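Local coordinates for protein octopine dehydrogenase (Pecten maximus, PDB 3C7A) that catalyses the NADH-dependent reductive condensation of L-arginine with pyruvate to give D-octopine, and the reverse oxidation, at residues A36-R41 / K151-K156; K44-D49 / K66-V71. All blocks are in the same frame, centred on the assembly; numbering follows the deposited sequence.

From the N terminus, the chain passes through strand 27-32 and enters helix 38-46, whose two ends supply the first segments of both contacts. Interaction 2 closes the shorter loop: the helix end and following turn at 44-49 meet 66-71 after the chain has run through strands 51-56 and 62-67. Interaction 1 closes a much longer loop, from 36-41 to the bend at 151-156 between strands 146-150 and 156-171, and interaction 2 lies wholly within it. The two touch mainly through Arg155, which forms a salt bridge with Asp49 and a probable hydrogen bond with Ala45 O. Together they set both ends of this helix against neighbouring parts of the NAD-binding domain, by packing at its start and by hydrogen bonds at the turn that follows it.

Interaction 1 (A36-R41 / K151-K156); sequences ADEAER and KEFGRK. With NAD (nicotinamide-adenine-dinucleotide), chain B.
Glu38 OE1 is held by two hydroxyls: it accepts a hydrogen bond from NAD O2B at 3.0 Å and is also hydrogen-bonded to Thr33 OG1. The other carboxylate oxygen, Glu38 OE2, lies 3.1 Å from NAD O3B, which places the carboxylate across the adenosine ribose diol. Glu38 reaches the cofactor from the first turn of helix 38-46 because its chain runs extended beyond a CG turned away from the backbone N (chi1 -159°). An acidic residue following the second strand of a Rossmann fold and paired with this diol is consistent with a preference for NAD over NADP. Phe153 meets the same helix with its ring edge. Its CZ is 4.5 Å from Glu38 CG, and its CE1 is 4.1 Å from Arg41 C, both partners lying near the ring plane. Arg41 adds CB, 4.2 Å from Phe153 CE1, while its guanidinium leads away. With the carboxylate gone, as in an alanine here, the NAD O2B hydroxyl and Thr33 OG1 would probably lose the acceptor they share, and the Phe153 edge its neighbour at CZ. Beyond Phe153 the backbone turns through a classic beta bulge in which Arg155 and Lys156 both face Glu152, whose O accepts from both of their N atoms.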
ATOM      1  N   ALA A  36     -20.739  -7.106   4.923  1.00 14.64           N
ATOM      2  CA  ALA A  36     -22.012  -7.803   5.170  1.00 14.63           C
ATOM      3  C   ALA A  36     -21.998  -8.578   6.497  1.00 14.64           C
ATOM      4  O   ALA A  36     -21.725  -7.991   7.548  1.00 14.44           O
ATOM      5  CB  ALA A  36     -22.390  -8.709   3.984  1.00 14.65           C
ATOM      6  N   ASP A  37     -22.276  -9.882   6.446  1.00 14.69           N
ATOM      7  CA  ASP A  37     -22.285 -10.730   7.648  1.00 14.81           C
ATOM      8  C   ASP A  37     -21.076 -11.680   7.714  1.00 14.83           C
ATOM      9  O   ASP A  37     -21.208 -12.842   8.118  1.00 14.79           O
ATOM     10  CB  ASP A  37     -23.599 -11.524   7.744  1.00 14.82           C
ATOM     11  CG  ASP A  37     -24.837 -10.630   7.741  1.00 15.19           C
ATOM     12  OD1 ASP A  37     -24.994  -9.803   8.667  1.00 15.14           O
ATOM     13  OD2 ASP A  37     -25.666 -10.771   6.815  1.00 15.36           O
ATOM     14  N   GLU A  38     -19.900 -11.176   7.334  1.00 14.89           N
ATOM     15  CA  GLU A  38     -18.660 -11.971   7.298  1.00 14.99           C
ATOM     16  C   GLU A  38     -18.209 -12.479   8.679  1.00 15.19           C
ATOM     17  O   GLU A  38     -17.622 -13.562   8.782  1.00 15.00           O
ATOM     18  CB  GLU A  38     -17.528 -11.176   6.622  1.00 15.01           C
ATOM     19  CG  GLU A  38     -16.380 -12.032   6.072  1.00 14.87           C
ATOM     20  CD  GLU A  38     -15.338 -11.226   5.294  1.00 14.94           C
ATOM     21  OE1 GLU A  38     -14.894 -10.164   5.787  1.00 14.37           O
ATOM     22  OE2 GLU A  38     -14.951 -11.664   4.190  1.00 14.43           O
ATOM     23  N   ALA A  39     -18.486 -11.699   9.725  1.00 15.43           N
ATOM     24  CA  ALA A  39     -18.102 -12.053  11.100  1.00 15.79           C
ATOM     25  C   ALA A  39     -18.846 -13.277  11.648  1.00 16.03           C
ATOM     26  O   ALA A  39     -18.247 -14.118  12.323  1.00 15.98           O
ATOM     27  CB  ALA A  39     -18.273 -10.856  12.034  1.00 15.69           C
ATOM     28  N   GLU A  40     -20.144 -13.366  11.357  1.00 16.41           N
ATOM     29  CA  GLU A  40     -20.962 -14.519  11.759  1.00 16.88           C
ATOM     30  C   GLU A  40     -20.561 -15.806  11.030  1.00 16.86           C
ATOM     31  O   GLU A  40     -20.624 -16.894  11.607  1.00 16.89           O
ATOM     32  CB  GLU A  40     -22.456 -14.239  11.551  1.00 16.90           C
ATOM     33  CG  GLU A  40     -23.074 -13.300  12.586  1.00 17.36           C
ATOM     34  CD  GLU A  40     -24.596 -13.345  12.595  1.00 17.54           C
ATOM     35  OE1 GLU A  40     -25.165 -14.450  12.748  1.00 18.73           O
ATOM     36  OE2 GLU A  40     -25.224 -12.274  12.463  1.00 18.20           O
ATOM     37  N   ARG A  41     -20.153 -15.670   9.767  1.00 17.02           N
ATOM     38  CA  ARG A  41     -19.680 -16.803   8.959  1.00 17.21           C
ATOM     39  C   ARG A  41     -18.381 -17.403   9.508  1.00 17.12           C
ATOM     40  O   ARG A  41     -18.217 -18.626   9.522  1.00 17.03           O
ATOM     41  CB  ARG A  41     -19.482 -16.390   7.492  1.00 17.36           C
ATOM     42  CG  ARG A  41     -20.749 -15.969   6.746  1.00 18.15           C
ATOM     43  CD  ARG A  41     -21.629 -17.159   6.362  1.00 19.51           C
ATOM     44  NE  ARG A  41     -22.631 -16.788   5.359  1.00 20.56           N
ATOM     45  CZ  ARG A  41     -23.731 -17.487   5.086  1.00 21.03           C
ATOM     46  NH1 ARG A  41     -24.001 -18.609   5.745  1.00 21.57           N
ATOM     47  NH2 ARG A  41     -24.570 -17.060   4.153  1.00 21.13           N
ATOM     48  N   LYS A 151      -6.184 -21.591   2.858  1.00 19.17           N
ATOM     49  CA  LYS A 151      -6.435 -22.982   2.461  1.00 19.58           C
ATOM     50  C   LYS A 151      -7.863 -23.436   2.788  1.00 19.74           C
ATOM     51  O   LYS A 151      -8.463 -24.210   2.036  1.00 19.73           O
ATOM     52  CB  LYS A 151      -5.420 -23.931   3.115  1.00 19.63           C
ATOM     53  CG  LYS A 151      -3.945 -23.614   2.824  1.00 20.14           C
ATOM     54  CD  LYS A 151      -3.582 -23.762   1.343  1.00 21.02           C
ATOM     55  CE  LYS A 151      -3.466 -25.222   0.923  1.00 21.78           C
ATOM     56  NZ  LYS A 151      -3.089 -25.352  -0.514  1.00 22.33           N
ATOM     57  N   GLU A 152      -8.387 -22.960   3.917  1.00 19.86           N
ATOM     58  CA  GLU A 152      -9.748 -23.268   4.364  1.00 20.12           C
ATOM     59  C   GLU A 152     -10.290 -22.076   5.156  1.00 19.88           C
ATOM     60  O   GLU A 152      -9.701 -21.686   6.168  1.00 19.93           O
ATOM     61  CB  GLU A 152      -9.756 -24.545   5.217  1.00 20.12           C
ATOM     62  CG  GLU A 152     -11.129 -24.975   5.732  1.00 20.54           C
ATOM     63  CD  GLU A 152     -11.114 -26.322   6.445  1.00 20.81           C
ATOM     64  OE1 GLU A 152     -10.029 -26.784   6.863  1.00 22.13           O
ATOM     65  OE2 GLU A 152     -12.199 -26.925   6.593  1.00 22.10           O
ATOM     66  N   PHE A 153     -11.402 -21.504   4.691  1.00 19.69           N
ATOM     67  CA  PHE A 153     -11.957 -20.270   5.272  1.00 19.56           C
ATOM     68  C   PHE A 153     -12.224 -20.360   6.778  1.00 19.53           C
ATOM     69  O   PHE A 153     -13.000 -21.202   7.240  1.00 19.41           O
ATOM     70  CB  PHE A 153     -13.225 -19.820   4.526  1.00 19.48           C
ATOM     71  CG  PHE A 153     -13.890 -18.600   5.126  1.00 19.27           C
ATOM     72  CD1 PHE A 153     -15.006 -18.733   5.951  1.00 19.05           C
ATOM     73  CD2 PHE A 153     -13.396 -17.321   4.872  1.00 19.21           C
ATOM     74  CE1 PHE A 153     -15.622 -17.614   6.513  1.00 18.90           C
ATOM     75  CE2 PHE A 153     -14.006 -16.193   5.428  1.00 19.23           C
ATOM     76  CZ  PHE A 153     -15.122 -16.341   6.250  1.00 19.22           C
ATOM     77  N   GLY A 154     -11.560 -19.480   7.525  1.00 19.54           N
ATOM     78  CA  GLY A 154     -11.751 -19.357   8.970  1.00 19.48           C
ATOM     79  C   GLY A 154     -11.020 -20.383   9.820  1.00 19.50           C
ATOM     80  O   GLY A 154     -11.172 -20.390  11.044  1.00 19.47           O
ATOM     81  N   ARG A 155     -10.218 -21.236   9.183  1.00 19.47           N
ATOM     82  CA  ARG A 155      -9.594 -22.372   9.871  1.00 19.46           C
ATOM     83  C   ARG A 155      -8.090 -22.559   9.614  1.00 19.44           C
ATOM     84  O   ARG A 155      -7.352 -22.926  10.533  1.00 19.36           O
ATOM     85  CB  ARG A 155     -10.350 -23.673   9.553  1.00 19.49           C
ATOM     86  CG  ARG A 155     -11.782 -23.728  10.098  1.00 19.57           C
ATOM     87  CD  ARG A 155     -12.510 -25.014   9.702  1.00 19.57           C
ATOM     88  NE  ARG A 155     -11.935 -26.202  10.335  1.00 19.69           N
ATOM     89  CZ  ARG A 155     -12.273 -26.663  11.537  1.00 19.99           C
ATOM     90  NH1 ARG A 155     -13.194 -26.046  12.269  1.00 19.88           N
ATOM     91  NH2 ARG A 155     -11.682 -27.751  12.014  1.00 20.35           N
ATOM     92  N   LYS A 156      -7.639 -22.315   8.382  1.00 19.37           N
ATOM     93  CA  LYS A 156      -6.251 -22.616   7.996  1.00 19.51           C
ATOM     94  C   LYS A 156      -5.673 -21.659   6.944  1.00 19.28           C
ATOM     95  O   LYS A 156      -6.342 -21.329   5.963  1.00 19.24           O
ATOM     96  CB  LYS A 156      -6.151 -24.062   7.491  1.00 19.45           C
ATOM     97  CG  LYS A 156      -4.754 -24.671   7.563  1.00 19.81           C
ATOM     98  CD  LYS A 156      -4.691 -26.032   6.864  1.00 20.04           C
ATOM     99  CE  LYS A 156      -5.422 -27.127   7.643  1.00 20.97           C
ATOM    100  NZ  LYS A 156      -4.685 -27.547   8.871  1.00 21.76           N
TER
HETATM  101  PA  NAD B 405      -7.619  -9.875   0.081  1.00 17.38           P
HETATM  102  O1A NAD B 405      -8.017  -9.821  -1.343  1.00 16.79           O
HETATM  103  O2A NAD B 405      -7.398 -11.275   0.513  1.00 16.80           O
HETATM  104  O5B NAD B 405      -8.744  -9.164   0.997  1.00 17.88           O
HETATM  105  C5B NAD B 405     -10.112  -9.523   0.919  1.00 18.74           C
HETATM  106  C4B NAD B 405     -10.885  -8.889   2.075  1.00 19.15           C
HETATM  107  O4B NAD B 405     -11.168  -7.527   1.799  1.00 19.67           O
HETATM  108  C3B NAD B 405     -12.233  -9.554   2.326  1.00 19.45           C
HETATM  109  O3B NAD B 405     -12.155 -10.579   3.290  1.00 19.27           O
HETATM  110  C2B NAD B 405     -13.121  -8.414   2.788  1.00 19.89           C
HETATM  111  O2B NAD B 405     -13.109  -8.286   4.192  1.00 19.77           O
HETATM  112  C1B NAD B 405     -12.497  -7.181   2.156  1.00 20.32           C
HETATM  113  N9A NAD B 405     -13.294  -6.823   0.964  1.00 20.65           N
HETATM  114  C8A NAD B 405     -13.107  -7.302  -0.311  1.00 20.85           C
HETATM  115  N7A NAD B 405     -14.040  -6.758  -1.124  1.00 21.07           N
HETATM  116  C5A NAD B 405     -14.824  -5.937  -0.390  1.00 20.90           C
HETATM  117  C6A NAD B 405     -15.914  -5.142  -0.731  1.00 20.89           C
HETATM  118  N6A NAD B 405     -16.500  -5.310  -1.916  1.00 21.11           N
HETATM  119  N1A NAD B 405     -16.539  -4.387   0.249  1.00 20.75           N
HETATM  120  C2A NAD B 405     -16.078  -4.426   1.554  1.00 20.85           C
HETATM  121  N3A NAD B 405     -14.993  -5.223   1.881  1.00 20.81           N
HETATM  122  C4A NAD B 405     -14.371  -5.968   0.925  1.00 20.74           C
HETATM  123  O3  NAD B 405      -6.296  -8.963   0.289  1.00 17.10           O
HETATM  124  PN  NAD B 405      -4.925  -9.531   0.930  1.00 17.18           P
HETATM  125  O1N NAD B 405      -4.462 -10.668   0.104  1.00 17.27           O
HETATM  126  O2N NAD B 405      -5.117  -9.718   2.388  1.00 16.78           O
HETATM  127  O5D NAD B 405      -3.864  -8.336   0.705  1.00 17.62           O
HETATM  128  C5D NAD B 405      -4.044  -7.030   1.215  1.00 17.80           C
HETATM  129  C4D NAD B 405      -3.140  -6.048   0.463  1.00 18.04           C
HETATM  130  O4D NAD B 405      -1.782  -6.470   0.501  1.00 18.01           O
HETATM  131  C3D NAD B 405      -3.535  -5.927  -1.003  1.00 18.20           C
HETATM  132  O3D NAD B 405      -3.578  -4.564  -1.361  1.00 18.22           O
HETATM  133  C2D NAD B 405      -2.432  -6.654  -1.755  1.00 18.11           C
HETATM  134  O2D NAD B 405      -2.172  -6.055  -3.004  1.00 18.04           O
HETATM  135  C1D NAD B 405      -1.239  -6.558  -0.809  1.00 18.05           C
HETATM  136  N1N NAD B 405      -0.287  -7.689  -0.937  1.00 18.12           N
HETATM  137  C2N NAD B 405      -0.701  -8.998  -0.839  1.00 18.04           C
HETATM  138  C3N NAD B 405       0.218 -10.046  -0.959  1.00 18.06           C
HETATM  139  C7N NAD B 405      -0.192 -11.454  -0.607  1.00 18.01           C
HETATM  140  O7N NAD B 405       0.663 -12.456  -0.813  1.00 17.76           O
HETATM  141  N7N NAD B 405      -1.473 -11.699  -0.067  1.00 18.20           N
HETATM  142  C4N NAD B 405       1.566  -9.751  -1.179  1.00 18.12           C
HETATM  143  C5N NAD B 405       1.981  -8.422  -1.272  1.00 18.14           C
HETATM  144  C6N NAD B 405       1.040  -7.402  -1.147  1.00 18.11           C

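Interaction 2 (K44-D49 / K66-V71)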
ATOM      1  N   LYS A  44     -18.986 -19.385  13.010  1.00 18.12           N
ATOM      2  CA  LYS A  44     -19.681 -20.665  12.833  1.00 18.41           C
ATOM      3  C   LYS A  44     -18.764 -21.760  12.274  1.00 18.47           C
ATOM      4  O   LYS A  44     -18.871 -22.927  12.664  1.00 18.44           O
ATOM      5  CB  LYS A  44     -20.906 -20.477  11.928  1.00 18.51           C
ATOM      6  CG  LYS A  44     -22.116 -21.333  12.299  1.00 19.14           C
ATOM      7  CD  LYS A  44     -22.079 -22.703  11.639  1.00 19.85           C
ATOM      8  CE  LYS A  44     -23.286 -23.537  12.032  1.00 20.43           C
ATOM      9  NZ  LYS A  44     -23.223 -24.900  11.439  1.00 20.93           N
ATOM     10  N   ALA A  45     -17.863 -21.377  11.371  1.00 18.54           N
ATOM     11  CA  ALA A  45     -16.937 -22.318  10.735  1.00 18.72           C
ATOM     12  C   ALA A  45     -15.827 -22.810  11.671  1.00 18.87           C
ATOM     13  O   ALA A  45     -15.400 -23.964  11.575  1.00 18.82           O
ATOM     14  CB  ALA A  45     -16.341 -21.706   9.472  1.00 18.65           C
ATOM     15  N   LEU A  46     -15.365 -21.936  12.567  1.00 19.10           N
ATOM     16  CA  LEU A  46     -14.295 -22.280  13.511  1.00 19.30           C
ATOM     17  C   LEU A  46     -14.785 -23.152  14.675  1.00 19.49           C
ATOM     18  O   LEU A  46     -14.128 -24.129  15.043  1.00 19.50           O
ATOM     19  CB  LEU A  46     -13.595 -21.014  14.034  1.00 19.26           C
ATOM     20  CG  LEU A  46     -12.422 -21.163  15.017  1.00 19.20           C
ATOM     21  CD1 LEU A  46     -11.213 -21.832  14.370  1.00 19.14           C
ATOM     22  CD2 LEU A  46     -12.030 -19.812  15.606  1.00 19.32           C
ATOM     23  N   GLY A  47     -15.931 -22.787  15.251  1.00 19.74           N
ATOM     24  CA  GLY A  47     -16.515 -23.524  16.372  1.00 20.00           C
ATOM     25  C   GLY A  47     -15.676 -23.457  17.637  1.00 20.23           C
ATOM     26  O   GLY A  47     -15.310 -22.369  18.091  1.00 20.20           O
ATOM     27  N   ALA A  48     -15.365 -24.625  18.196  1.00 20.42           N
ATOM     28  CA  ALA A  48     -14.569 -24.726  19.421  1.00 20.70           C
ATOM     29  C   ALA A  48     -13.083 -25.010  19.163  1.00 20.83           C
ATOM     30  O   ALA A  48     -12.303 -25.157  20.108  1.00 20.85           O
ATOM     31  CB  ALA A  48     -15.164 -25.785  20.352  1.00 20.68           C
ATOM     32  N   ASP A  49     -12.700 -25.079  17.887  1.00 21.03           N
ATOM     33  CA  ASP A  49     -11.328 -25.424  17.489  1.00 21.31           C
ATOM     34  C   ASP A  49     -10.369 -24.221  17.489  1.00 21.47           C
ATOM     35  O   ASP A  49     -10.789 -23.082  17.707  1.00 21.44           O
ATOM     36  CB  ASP A  49     -11.327 -26.107  16.112  1.00 21.25           C
ATOM     37  CG  ASP A  49     -12.118 -27.414  16.096  1.00 21.59           C
ATOM     38  OD1 ASP A  49     -12.224 -28.081  17.150  1.00 21.44           O
ATOM     39  OD2 ASP A  49     -12.629 -27.781  15.014  1.00 21.75           O
ATOM     40  N   LYS A  66      -0.744 -22.459  16.656  1.00 24.74           N
ATOM     41  CA  LYS A  66      -2.171 -22.553  17.005  1.00 24.24           C
ATOM     42  C   LYS A  66      -2.582 -21.590  18.127  1.00 23.78           C
ATOM     43  O   LYS A  66      -1.892 -21.488  19.145  1.00 23.74           O
ATOM     44  CB  LYS A  66      -2.540 -23.991  17.397  1.00 24.26           C
ATOM     45  CG  LYS A  66      -2.465 -25.002  16.258  1.00 24.41           C
ATOM     46  CD  LYS A  66      -2.943 -26.378  16.702  1.00 24.41           C
ATOM     47  CE  LYS A  66      -2.881 -27.378  15.559  1.00 24.82           C
ATOM     48  NZ  LYS A  66      -3.478 -28.694  15.930  1.00 25.20           N
ATOM     49  N   SER A  67      -3.710 -20.898  17.934  1.00 23.19           N
ATOM     50  CA  SER A  67      -4.236 -19.928  18.913  1.00 22.65           C
ATOM     51  C   SER A  67      -5.739 -19.646  18.743  1.00 22.24           C
ATOM     52  O   SER A  67      -6.363 -20.115  17.787  1.00 22.08           O
ATOM     53  CB  SER A  67      -3.444 -18.615  18.851  1.00 22.72           C
ATOM     54  OG  SER A  67      -3.584 -17.989  17.586  1.00 22.73           O
ATOM     55  N   ARG A  68      -6.305 -18.874  19.675  1.00 21.72           N
ATOM     56  CA  ARG A  68      -7.717 -18.469  19.634  1.00 21.25           C
ATOM     57  C   ARG A  68      -7.923 -17.006  20.064  1.00 20.89           C
ATOM     58  O   ARG A  68      -7.573 -16.637  21.188  1.00 20.73           O
ATOM     59  CB  ARG A  68      -8.576 -19.391  20.512  1.00 21.32           C
ATOM     60  CG  ARG A  68      -9.107 -20.636  19.807  1.00 21.32           C
ATOM     61  CD  ARG A  68      -9.835 -21.578  20.773  1.00 21.31           C
ATOM     62  NE  ARG A  68     -11.061 -20.999  21.333  1.00 21.47           N
ATOM     63  CZ  ARG A  68     -12.271 -21.097  20.783  1.00 21.58           C
ATOM     64  NH1 ARG A  68     -12.445 -21.748  19.638  1.00 21.62           N
ATOM     65  NH2 ARG A  68     -13.316 -20.537  21.379  1.00 21.44           N
ATOM     66  N   PRO A  69      -8.495 -16.170  19.169  1.00 20.53           N
ATOM     67  CA  PRO A  69      -8.819 -14.771  19.483  1.00 20.25           C
ATOM     68  C   PRO A  69      -9.950 -14.631  20.509  1.00 19.92           C
ATOM     69  O   PRO A  69     -10.742 -15.560  20.689  1.00 19.81           O
ATOM     70  CB  PRO A  69      -9.265 -14.195  18.130  1.00 20.33           C
ATOM     71  CG  PRO A  69      -8.801 -15.183  17.099  1.00 20.55           C
ATOM     72  CD  PRO A  69      -8.850 -16.507  17.780  1.00 20.53           C
ATOM     73  N   LYS A  70     -10.015 -13.471  21.162  1.00 19.52           N
ATOM     74  CA  LYS A  70     -11.021 -13.183  22.191  1.00 19.22           C
ATOM     75  C   LYS A  70     -12.441 -13.045  21.619  1.00 18.90           C
ATOM     76  O   LYS A  70     -13.385 -13.639  22.150  1.00 18.78           O
ATOM     77  CB  LYS A  70     -10.627 -11.929  22.989  1.00 19.34           C
ATOM     78  CG  LYS A  70     -11.607 -11.502  24.090  1.00 19.75           C
ATOM     79  CD  LYS A  70     -11.474 -12.358  25.341  1.00 20.51           C
ATOM     80  CE  LYS A  70     -12.463 -11.927  26.412  1.00 21.21           C
ATOM     81  NZ  LYS A  70     -12.407 -12.819  27.606  1.00 21.65           N
ATOM     82  N   VAL A  71     -12.583 -12.267  20.543  1.00 18.45           N
ATOM     83  CA  VAL A  71     -13.888 -12.032  19.909  1.00 18.07           C
ATOM     84  C   VAL A  71     -13.769 -11.682  18.414  1.00 17.86           C
ATOM     85  O   VAL A  71     -12.795 -11.053  17.991  1.00 17.74           O
ATOM     86  CB  VAL A  71     -14.725 -10.957  20.688  1.00 18.11           C
ATOM     87  CG1 VAL A  71     -14.095  -9.567  20.589  1.00 17.99           C
ATOM     88  CG2 VAL A  71     -16.184 -10.942  20.226  1.00 18.14           C
TER
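Arg68 presents the edge of its guanidinium to the backbone turn at 46-49, so that one nitrogen, NH1, serves two carbonyls. Arg68 NH1 donates to Asp49 O at 2.9 Å with an N-H...O angle of 154°; that oxygen lies in the guanidinium plane, although the donor is tilted 30° from the carbonyl plane. The second bond, from Arg68 NH1 to Gly47 O at 3.3 Å, is nearly straight but weak. A bend at chi3 (65°) folds the Arg68 chain beside the acceptor, bringing CD to 3.5 Å from Asp49 O. Leu46 comes in obliquely, its CD2 4.5 Å from Arg68 NH1. By contrast, the CB of Asp49 points away from Arg68, and its carboxylate pairs with Arg155 instead. The receiving carbonyls are set by a type II' beta turn from Leu46 to Asp49, with Gly47 at the position that needs positive phi, and a weak bond from Asp49 N to Leu46 O spans it. This turn leads out of helix 38-46 toward strand 51-56, while Arg68 directly follows strand 62-67, the antiparallel partner of 51-56; from there the chain continues into strand 71-73, which runs parallel to strand 27-32.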